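Local coordinates for MarR family transcriptional regulator (Peptoclostridium difficile, PDB 5ERI), which probably binds DNA as a dimeric winged-helix regulator of the MarR family and controls transcription, at residues Q57-F60 and L61-C65; I127-E130 and N131-I134; T142-E145 and K146-T150; T150-L153 and E154-S157. All coordinates share one frame; numbering follows the deposited sequence.

Interaction 1: residues Q57-F60 and L61-C65; sequences QFTF and LTRIC
Gln-57 O and Phe-58 O receive the amide N-H groups of Leu-61 and Thr-62, each at 3.0 Å, and make Q57-F60 and L61-C65 successive turns of one alpha-helix. Ile-64 N continues the pattern onto Phe-60 O at 3.1 Å, whereas the bond from Arg-63 N to Thr-59 O is longer, 3.3 Å, and weak. That last carbonyl has a second partner. Thr-62 turns its hydroxyl between its own backbone N and carbonyl carbon (chi1 64°), and from there OG1 donates to Thr-59 O at 3.0 Å, three residues back. The same rotation lays the methyl CG2 of Thr-62 against Phe-58 O at 3.1 Å. Alongside, Arg-63 holds CG beside its backbone N (chi1 -59°), 3.5 Å from Thr-59 O; a bend at chi2 redirects the atoms beyond, and the guanidinium has Thr-62 OG1 at its edge, in plane. One residue on, Ile-64 passes CG1 and CD1 over Phe-60 O, CG1 at 3.4 Å. Arg-63 also packs on Arg-38 of the second subunit. The chemistry thus divides the work: the threonine hydroxyl is satisfied by its own helix backbone and can be buried, while Phe-60 and Ile-64 join helix 57-66 to helices 72-79 and 83-95 and to strand 111-115 of the winged-helix domain.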
loop_
_atom_site.group_PDB
_atom_site.type_symbol
_atom_site.label_atom_id
_atom_site.label_comp_id
_atom_site.label_asym_id
_atom_site.label_seq_id
_atom_site.Cartn_x
_atom_site.Cartn_y
_atom_site.Cartn_z
ATOM N N GLN A 57 -11.382 0.477 2.629
ATOM C CA GLN A 57 -12.481 0.576 3.564
ATOM C C GLN A 57 -12.420 -0.483 4.700
ATOM O O GLN A 57 -12.667 -0.149 5.887
ATOM C CB GLN A 57 -13.788 0.425 2.843
ATOM C CG GLN A 57 -14.045 1.514 1.846
ATOM C CD GLN A 57 -14.376 2.810 2.531
ATOM O OE1 GLN A 57 -15.497 3.007 3.003
ATOM N NE2 GLN A 57 -13.409 3.715 2.585
ATOM N N PHE A 58 -12.125 -1.740 4.375
ATOM C CA PHE A 58 -12.133 -2.807 5.385
ATOM C C PHE A 58 -11.082 -2.527 6.423
ATOM O O PHE A 58 -11.230 -2.843 7.567
ATOM C CB PHE A 58 -11.886 -4.150 4.739
ATOM C CG PHE A 58 -10.501 -4.289 4.153
ATOM C CD1 PHE A 58 -10.245 -3.871 2.880
ATOM C CD2 PHE A 58 -9.459 -4.869 4.886
ATOM C CE1 PHE A 58 -8.995 -3.977 2.347
ATOM C CE2 PHE A 58 -8.183 -4.999 4.348
ATOM C CZ PHE A 58 -7.957 -4.547 3.069
ATOM N N THR A 59 -10.033 -1.826 6.052
ATOM C CA THR A 59 -8.970 -1.494 6.996
ATOM C C THR A 59 -9.467 -0.530 8.101
ATOM O O THR A 59 -9.237 -0.738 9.271
ATOM C CB THR A 59 -7.812 -0.911 6.226
ATOM O OG1 THR A 59 -7.308 -1.948 5.384
ATOM C CG2 THR A 59 -6.712 -0.458 7.141
ATOM N N PHE A 60 -10.124 0.532 7.695
ATOM C CA PHE A 60 -10.715 1.465 8.627
ATOM C C PHE A 60 -11.754 0.805 9.505
ATOM O O PHE A 60 -11.805 1.028 10.737
ATOM C CB PHE A 60 -11.325 2.688 7.868
ATOM C CG PHE A 60 -10.284 3.573 7.168
ATOM C CD1 PHE A 60 -9.647 4.606 7.852
ATOM C CD2 PHE A 60 -9.977 3.392 5.848
ATOM C CE1 PHE A 60 -8.673 5.397 7.253
ATOM C CE2 PHE A 60 -9.026 4.215 5.205
ATOM C CZ PHE A 60 -8.331 5.185 5.906
ATOM N N LEU A 61 -12.590 -0.011 8.886
ATOM C CA LEU A 61 -13.606 -0.720 9.646
ATOM C C LEU A 61 -13.039 -1.615 10.757
ATOM O O LEU A 61 -13.494 -1.555 11.911
ATOM C CB LEU A 61 -14.483 -1.498 8.711
ATOM C CG LEU A 61 -15.698 -2.186 9.329
ATOM C CD1 LEU A 61 -16.404 -1.166 10.194
ATOM C CD2 LEU A 61 -16.608 -2.702 8.218
ATOM N N THR A 62 -12.038 -2.429 10.449
ATOM C CA THR A 62 -11.470 -3.311 11.481
ATOM C C THR A 62 -10.935 -2.522 12.641
ATOM O O THR A 62 -11.089 -2.948 13.783
ATOM C CB THR A 62 -10.337 -4.249 10.960
ATOM O OG1 THR A 62 -9.235 -3.472 10.541
ATOM C CG2 THR A 62 -10.761 -5.037 9.767
ATOM N N ARG A 63 -10.255 -1.404 12.371
ATOM C CA ARG A 63 -9.742 -0.613 13.481
ATOM C C ARG A 63 -10.823 -0.005 14.352
ATOM O O ARG A 63 -10.665 0.127 15.594
ATOM C CB ARG A 63 -8.835 0.490 13.014
ATOM C CG ARG A 63 -7.643 0.035 12.236
ATOM C CD ARG A 63 -6.922 -1.175 12.836
ATOM N NE ARG A 63 -6.263 -1.879 11.758
ATOM C CZ ARG A 63 -4.999 -1.792 11.476
ATOM N NH1 ARG A 63 -4.193 -1.076 12.256
ATOM N NH2 ARG A 63 -4.527 -2.460 10.419
ATOM N N ILE A 64 -11.927 0.376 13.717
ATOM C CA ILE A 64 -13.072 0.877 14.445
ATOM C C ILE A 64 -13.682 -0.241 15.294
ATOM O O ILE A 64 -13.904 -0.071 16.479
ATOM C CB ILE A 64 -14.069 1.532 13.501
ATOM C CG1 ILE A 64 -13.497 2.865 13.038
ATOM C CG2 ILE A 64 -15.370 1.802 14.195
ATOM C CD1 ILE A 64 -14.174 3.434 11.807
ATOM N N CYS A 65 -13.917 -1.405 14.712
ATOM C CA CYS A 65 -14.421 -2.522 15.525
ATOM C C CYS A 65 -13.502 -2.933 16.671
ATOM O O CYS A 65 -13.976 -3.299 17.753
ATOM C CB CYS A 65 -14.649 -3.733 14.677
ATOM S SG CYS A 65 -15.913 -3.516 13.402
#

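Interaction 2: residues I127-E130 and N131-I134; sequences IEEE and NRSI
Glu-129 O is held twice by one residue, Ser-133: the hydroxyl OG donates to it at 2.8 Å and the backbone N at 2.9 Å, the two donors arriving from opposite faces of the carbonyl plane. Ser-133 manages this because its OG lies beside its own N (chi1 -35°), facing back down the helix. Close to the same turn, Glu-129 folds at chi2 so that its side chain lies alongside that of Arg-132, pointing the same way. The contact there is with the aliphatic part, OE1 to Arg-132 CD at 3.7 Å; the charged ends stay farther apart, OE1 to NH1 at 4.6 Å, with their planes 89° apart. Each charge is answered by another partner, Glu-129 by Lys-47 and Arg-132 by Glu-163 of the second subunit. On another flank, Asn-131 brings ND2 to within 4.1 Å of the methyl CG2 of Ile-127, while its amide pairs with backbone atoms of Thr-24 and Asp-26 of the second subunit. Glu-130 sends its extended chain to Arg-31 of that subunit, and Glu-130 CG passes 4.3 Å from Ile-134 CD1. With Glu-130, Asn-131 and Arg-132 all bonded to the second subunit, helix 117-138 belongs here to the helical dimer interface, as in other MarR proteins.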
loop_
_atom_site.group_PDB
_atom_site.type_symbol
_atom_site.label_atom_id
_atom_site.label_comp_id
_atom_site.label_asym_id
_atom_site.label_seq_id
_atom_site.Cartn_x
_atom_site.Cartn_y
_atom_site.Cartn_z
ATOM N N ILE A 127 -11.597 -10.784 9.389
ATOM C CA ILE A 127 -10.451 -11.361 10.092
ATOM C C ILE A 127 -10.129 -12.753 9.584
ATOM O O ILE A 127 -8.950 -13.138 9.509
ATOM C CB ILE A 127 -10.726 -11.402 11.606
ATOM C CG1 ILE A 127 -10.772 -9.977 12.174
ATOM C CG2 ILE A 127 -9.635 -12.170 12.319
ATOM C CD1 ILE A 127 -9.446 -9.207 12.182
ATOM N N GLU A 128 -11.186 -13.497 9.239
ATOM C CA GLU A 128 -11.030 -14.772 8.558
ATOM C C GLU A 128 -10.222 -14.537 7.267
ATOM O O GLU A 128 -9.253 -15.269 6.952
ATOM C CB GLU A 128 -12.410 -15.381 8.192
ATOM C CG GLU A 128 -13.147 -16.145 9.296
ATOM C CD GLU A 128 -14.456 -16.860 8.816
ATOM O OE1 GLU A 128 -14.657 -17.169 7.599
ATOM O OE2 GLU A 128 -15.311 -17.140 9.694
ATOM N N GLU A 129 -10.622 -13.511 6.510
ATOM C CA GLU A 129 -9.918 -13.221 5.220
ATOM C C GLU A 129 -8.478 -12.848 5.386
ATOM O O GLU A 129 -7.610 -13.253 4.582
ATOM C CB GLU A 129 -10.660 -12.185 4.412
ATOM C CG GLU A 129 -11.918 -12.788 3.730
ATOM C CD GLU A 129 -11.658 -14.059 2.851
ATOM O OE1 GLU A 129 -10.460 -14.318 2.458
ATOM O OE2 GLU A 129 -12.652 -14.797 2.549
ATOM N N GLU A 130 -8.206 -12.110 6.461
ATOM C CA GLU A 130 -6.842 -11.682 6.715
ATOM C C GLU A 130 -6.015 -12.959 7.017
ATOM O O GLU A 130 -4.860 -13.151 6.542
ATOM C CB GLU A 130 -6.840 -10.657 7.904
ATOM C CG GLU A 130 -5.511 -9.943 8.171
ATOM C CD GLU A 130 -5.579 -8.661 9.077
ATOM O OE1 GLU A 130 -4.456 -8.207 9.419
ATOM O OE2 GLU A 130 -6.679 -8.102 9.452
ATOM N N ASN A 131 -6.591 -13.857 7.815
ATOM C CA ASN A 131 -5.837 -15.082 8.173
ATOM C C ASN A 131 -5.624 -15.946 6.930
ATOM O O ASN A 131 -4.602 -16.584 6.803
ATOM C CB ASN A 131 -6.550 -15.885 9.230
ATOM C CG ASN A 131 -6.441 -15.267 10.616
ATOM O OD1 ASN A 131 -5.453 -14.598 10.974
ATOM N ND2 ASN A 131 -7.444 -15.544 11.426
ATOM N N ARG A 132 -6.589 -15.927 6.014
ATOM C CA ARG A 132 -6.394 -16.627 4.758
ATOM C C ARG A 132 -5.244 -15.998 3.917
ATOM O O ARG A 132 -4.417 -16.756 3.310
ATOM C CB ARG A 132 -7.712 -16.652 3.991
ATOM C CG ARG A 132 -7.643 -17.603 2.811
ATOM C CD ARG A 132 -8.018 -16.917 1.515
ATOM N NE ARG A 132 -7.821 -17.790 0.370
ATOM C CZ ARG A 132 -7.967 -17.386 -0.884
ATOM N NH1 ARG A 132 -8.299 -16.125 -1.141
ATOM N NH2 ARG A 132 -7.792 -18.232 -1.883
ATOM N N SER A 133 -5.152 -14.637 3.917
ATOM C CA SER A 133 -4.074 -13.954 3.136
ATOM C C SER A 133 -2.770 -14.213 3.769
ATOM O O SER A 133 -1.741 -14.327 3.099
ATOM C CB SER A 133 -4.287 -12.432 3.002
ATOM O OG SER A 133 -5.654 -12.161 2.902
ATOM N N ILE A 134 -2.791 -14.278 5.094
ATOM C CA ILE A 134 -1.571 -14.536 5.865
ATOM C C ILE A 134 -1.021 -15.920 5.526
ATOM O O ILE A 134 0.171 -16.112 5.359
ATOM C CB ILE A 134 -1.865 -14.541 7.384
ATOM C CG1 ILE A 134 -1.925 -13.106 7.927
ATOM C CG2 ILE A 134 -0.779 -15.313 8.140
ATOM C CD1 ILE A 134 -2.673 -13.022 9.226
#

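Interaction 3: residues T142-E145 and K146-T150; sequences TDEE and KQVVT
Thr-142 is bound into the first turn of its helix by three separate atoms, for besides the carbonyl O that accepts Lys-146 N at 3.1 Å, its OG1 and its N each form a bond with Glu-145. The side chain OG1 of Thr-142 accepts from Glu-145 N at 3.1 Å, and in return Thr-142 N donates to Glu-145 OE1 at 2.8 Å, striking that oxygen on its anti side. This reciprocal pair is a capping box with Thr-142 as the N-cap, and it satisfies N-H groups that have no preceding turn to bond to. Glu-145 reaches back by placing CG beside its own N (chi1 -72°) and then running extended. Past the cap, Lys-146 leans its CG against Thr-142 O at 3.4 Å. Lys-146 NZ lies 4.9 Å from Asp-143 OD1, opposite charges near but not in contact. Gln-147 takes Asp-143 O by its N, and the side chain lies over the same carbonyl, CG at 3.3 Å. One turn later Thr-150 OG1 donates to Lys-146 O at 2.7 Å, coming from the face of the carbonyl opposite to the one used by Thr-150 N. Val-149 meets Phe-138 and Phe-141 of its own chain, and Val-148 meets Val-148 of the second subunit. The arrangement is thus a classic N-terminal capping box, opening the long C-terminal helix that MarR proteins use in dimerisation.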
loop_
_atom_site.group_PDB
_atom_site.type_symbol
_atom_site.label_atom_id
_atom_site.label_comp_id
_atom_site.label_asym_id
_atom_site.label_seq_id
_atom_site.Cartn_x
_atom_site.Cartn_y
_atom_site.Cartn_z
ATOM N N THR A 142 9.282 -21.783 6.819
ATOM C CA THR A 142 9.512 -22.461 8.113
ATOM C C THR A 142 9.111 -21.535 9.239
ATOM O O THR A 142 8.954 -20.333 9.042
ATOM C CB THR A 142 10.978 -22.815 8.377
ATOM O OG1 THR A 142 11.715 -21.624 8.659
ATOM C CG2 THR A 142 11.624 -23.584 7.172
ATOM N N ASP A 143 8.978 -22.091 10.431
ATOM C CA ASP A 143 8.650 -21.293 11.594
ATOM C C ASP A 143 9.705 -20.280 11.888
ATOM O O ASP A 143 9.383 -19.153 12.272
ATOM C CB ASP A 143 8.424 -22.173 12.816
ATOM C CG ASP A 143 7.048 -22.861 12.795
ATOM O OD1 ASP A 143 6.508 -23.123 11.680
ATOM O OD2 ASP A 143 6.508 -23.128 13.901
ATOM N N GLU A 144 10.962 -20.659 11.721
ATOM C CA GLU A 144 12.025 -19.725 12.005
ATOM C C GLU A 144 11.951 -18.489 11.023
ATOM O O GLU A 144 12.170 -17.349 11.424
ATOM C CB GLU A 144 13.355 -20.443 11.883
ATOM C CG GLU A 144 14.569 -19.517 11.870
ATOM C CD GLU A 144 15.241 -19.425 13.216
ATOM O OE1 GLU A 144 15.386 -20.507 13.819
ATOM O OE2 GLU A 144 15.629 -18.306 13.668
ATOM N N GLU A 145 11.673 -18.743 9.741
ATOM C CA GLU A 145 11.586 -17.689 8.717
ATOM C C GLU A 145 10.438 -16.755 9.059
ATOM O O GLU A 145 10.592 -15.564 8.991
ATOM C CB GLU A 145 11.349 -18.272 7.308
ATOM C CG GLU A 145 12.591 -18.987 6.716
ATOM C CD GLU A 145 12.302 -19.786 5.419
ATOM O OE1 GLU A 145 11.207 -20.432 5.290
ATOM O OE2 GLU A 145 13.202 -19.784 4.537
ATOM N N LYS A 146 9.302 -17.318 9.450
ATOM C CA LYS A 146 8.142 -16.552 9.916
ATOM C C LYS A 146 8.527 -15.532 10.987
ATOM O O LYS A 146 8.250 -14.319 10.860
ATOM C CB LYS A 146 7.060 -17.446 10.462
ATOM C CG LYS A 146 6.310 -18.211 9.428
ATOM C CD LYS A 146 5.028 -18.818 10.016
ATOM C CE LYS A 146 4.687 -20.087 9.271
ATOM N NZ LYS A 146 3.225 -20.357 9.382
ATOM N N GLN A 147 9.164 -16.020 12.024
ATOM C CA GLN A 147 9.606 -15.177 13.119
ATOM C C GLN A 147 10.598 -14.141 12.632
ATOM O O GLN A 147 10.570 -12.958 13.047
ATOM C CB GLN A 147 10.291 -16.017 14.217
ATOM C CG GLN A 147 9.420 -17.086 14.865
ATOM C CD GLN A 147 10.281 -18.027 15.698
ATOM O OE1 GLN A 147 11.397 -17.656 16.103
ATOM N NE2 GLN A 147 9.805 -19.261 15.912
ATOM N N VAL A 148 11.504 -14.557 11.766
ATOM C CA VAL A 148 12.548 -13.630 11.394
ATOM C C VAL A 148 11.977 -12.441 10.599
ATOM O O VAL A 148 12.356 -11.263 10.773
ATOM C CB VAL A 148 13.627 -14.375 10.601
ATOM C CG1 VAL A 148 14.676 -13.384 10.091
ATOM C CG2 VAL A 148 14.288 -15.412 11.509
ATOM N N VAL A 149 11.081 -12.763 9.685
ATOM C CA VAL A 149 10.631 -11.748 8.751
ATOM C C VAL A 149 9.673 -10.861 9.525
ATOM O O VAL A 149 9.635 -9.619 9.315
ATOM C CB VAL A 149 9.984 -12.313 7.437
ATOM C CG1 VAL A 149 8.620 -12.910 7.688
ATOM C CG2 VAL A 149 9.875 -11.211 6.370
ATOM N N THR A 150 8.958 -11.482 10.457
ATOM C CA THR A 150 8.003 -10.751 11.280
ATOM C C THR A 150 8.727 -9.701 12.070
ATOM O O THR A 150 8.399 -8.515 11.970
ATOM C CB THR A 150 7.117 -11.672 12.107
ATOM O OG1 THR A 150 6.338 -12.484 11.217
ATOM C CG2 THR A 150 6.122 -10.864 12.950
#

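Interaction 4: residues T150-L153 and E154-S157; sequences TKLL and EKMS
Glu-154 climbs back over the preceding turn toward Thr-150 and Lys-151, touching something at almost every atom. Its CB rests 3.4 Å from Lys-151 O, and CG, set beside the backbone N (chi1 -82°), passes 3.7 Å from Thr-150 O. CD follows over the same carbonyl before the carboxylate divides its oxygens: OE2 meets the methyl CG2 of Thr-150 at 3.8 Å, and OE1 the CE of Lys-151 at 3.9 Å. Lys-151 NZ stays 4.8 Å from Glu-154 OE1, too far for a salt bridge, so any attraction is probably weak. Around the helix, Lys-155 runs side by side with Leu-152, CD to CD2 at 4.1 Å, before its chain bends at chi3 and chi4. On a different side of the helix Leu-153 CD2 lies 4.4 Å from Met-156 SD, a loose apolar pair. Beneath these side chains the amides of Glu-154, Lys-155 and Met-156 bond four residues back in regular fashion. Helix 143-167 is here part of the MarR dimer interface: Leu-152, Leu-153 and Met-156 pack on Val-149, Ile-29 and Cys-137 of the second subunit, respectively, and Lys-155 makes a cation-pi contact with Phe-141 of that subunit.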
loop_
_atom_site.group_PDB
_atom_site.type_symbol
_atom_site.label_atom_id
_atom_site.label_comp_id
_atom_site.label_asym_id
_atom_site.label_seq_id
_atom_site.Cartn_x
_atom_site.Cartn_y
_atom_site.Cartn_z
ATOM N N THR A 150 8.958 -11.482 10.457
ATOM C CA THR A 150 8.003 -10.751 11.280
ATOM C C THR A 150 8.727 -9.701 12.070
ATOM O O THR A 150 8.399 -8.515 11.970
ATOM C CB THR A 150 7.117 -11.672 12.107
ATOM O OG1 THR A 150 6.338 -12.484 11.217
ATOM C CG2 THR A 150 6.122 -10.864 12.950
ATOM N N LYS A 151 9.822 -10.103 12.717
ATOM C CA LYS A 151 10.596 -9.209 13.525
ATOM C C LYS A 151 11.272 -8.101 12.736
ATOM O O LYS A 151 11.359 -6.941 13.195
ATOM C CB LYS A 151 11.696 -10.004 14.296
ATOM C CG LYS A 151 12.580 -9.167 15.239
ATOM C CD LYS A 151 12.396 -9.461 16.759
ATOM C CE LYS A 151 10.969 -9.440 17.374
ATOM N NZ LYS A 151 10.938 -9.879 18.823
ATOM N N LEU A 152 11.844 -8.463 11.583
ATOM C CA LEU A 152 12.584 -7.490 10.806
ATOM C C LEU A 152 11.624 -6.493 10.100
ATOM O O LEU A 152 11.931 -5.314 9.942
ATOM C CB LEU A 152 13.496 -8.238 9.809
ATOM C CG LEU A 152 14.649 -9.076 10.389
ATOM C CD1 LEU A 152 15.492 -9.699 9.276
ATOM C CD2 LEU A 152 15.524 -8.219 11.338
ATOM N N LEU A 153 10.447 -6.932 9.738
ATOM C CA LEU A 153 9.452 -5.969 9.246
ATOM C C LEU A 153 9.027 -4.959 10.299
ATOM O O LEU A 153 8.933 -3.753 10.006
ATOM C CB LEU A 153 8.246 -6.674 8.685
ATOM C CG LEU A 153 8.511 -6.912 7.197
ATOM C CD1 LEU A 153 7.736 -8.124 6.673
ATOM C CD2 LEU A 153 8.243 -5.625 6.406
ATOM N N GLU A 154 8.785 -5.438 11.519
ATOM C CA GLU A 154 8.560 -4.541 12.690
ATOM C C GLU A 154 9.611 -3.504 12.781
ATOM O O GLU A 154 9.264 -2.325 12.849
ATOM C CB GLU A 154 8.527 -5.284 14.022
ATOM C CG GLU A 154 7.171 -5.911 14.312
ATOM C CD GLU A 154 7.209 -6.992 15.401
ATOM O OE1 GLU A 154 8.112 -6.953 16.311
ATOM O OE2 GLU A 154 6.312 -7.883 15.323
ATOM N N LYS A 155 10.886 -3.919 12.725
ATOM C CA LYS A 155 11.975 -2.948 12.780
ATOM C C LYS A 155 11.906 -1.950 11.648
ATOM O O LYS A 155 12.098 -0.732 11.859
ATOM C CB LYS A 155 13.336 -3.627 12.702
ATOM C CG LYS A 155 13.748 -4.554 13.844
ATOM C CD LYS A 155 15.241 -4.957 13.736
ATOM C CE LYS A 155 16.183 -3.807 14.152
ATOM N NZ LYS A 155 17.224 -3.431 13.136
ATOM N N MET A 156 11.647 -2.430 10.425
ATOM C CA MET A 156 11.482 -1.485 9.288
ATOM C C MET A 156 10.303 -0.560 9.560
ATOM O O MET A 156 10.366 0.660 9.372
ATOM C CB MET A 156 11.208 -2.203 7.960
ATOM C CG MET A 156 12.422 -2.829 7.328
ATOM S SD MET A 156 12.089 -3.677 5.773
ATOM C CE MET A 156 11.603 -2.220 4.938
ATOM N N SER A 157 9.218 -1.164 9.997
ATOM C CA SER A 157 8.013 -0.365 10.278
ATOM C C SER A 157 8.289 0.769 11.249
ATOM O O SER A 157 7.865 1.897 11.020
ATOM C CB SER A 157 6.887 -1.224 10.844
ATOM O OG SER A 157 6.250 -1.885 9.813
#

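Overall arrangement
All four contacts join consecutive turns of a helix, and they come in order along the chain. Interaction 1 belongs to helix 57-66 of the winged-helix domain, interaction 2 to helix 117-138, and interactions 3 and 4 to helix 143-167, which follows it and where they share Thr-150. Centres of interactions 1 and 2 lie 14 Å apart, those of 3 and 4 only 11 Å, while interaction 1 is 27 Å from interaction 3. Every one of them touches the second subunit, so the same helices that build each monomer also join the dimer. This coupling is consistent with a regulator whose probable DNA-binding domains are positioned by their dimerisation helices.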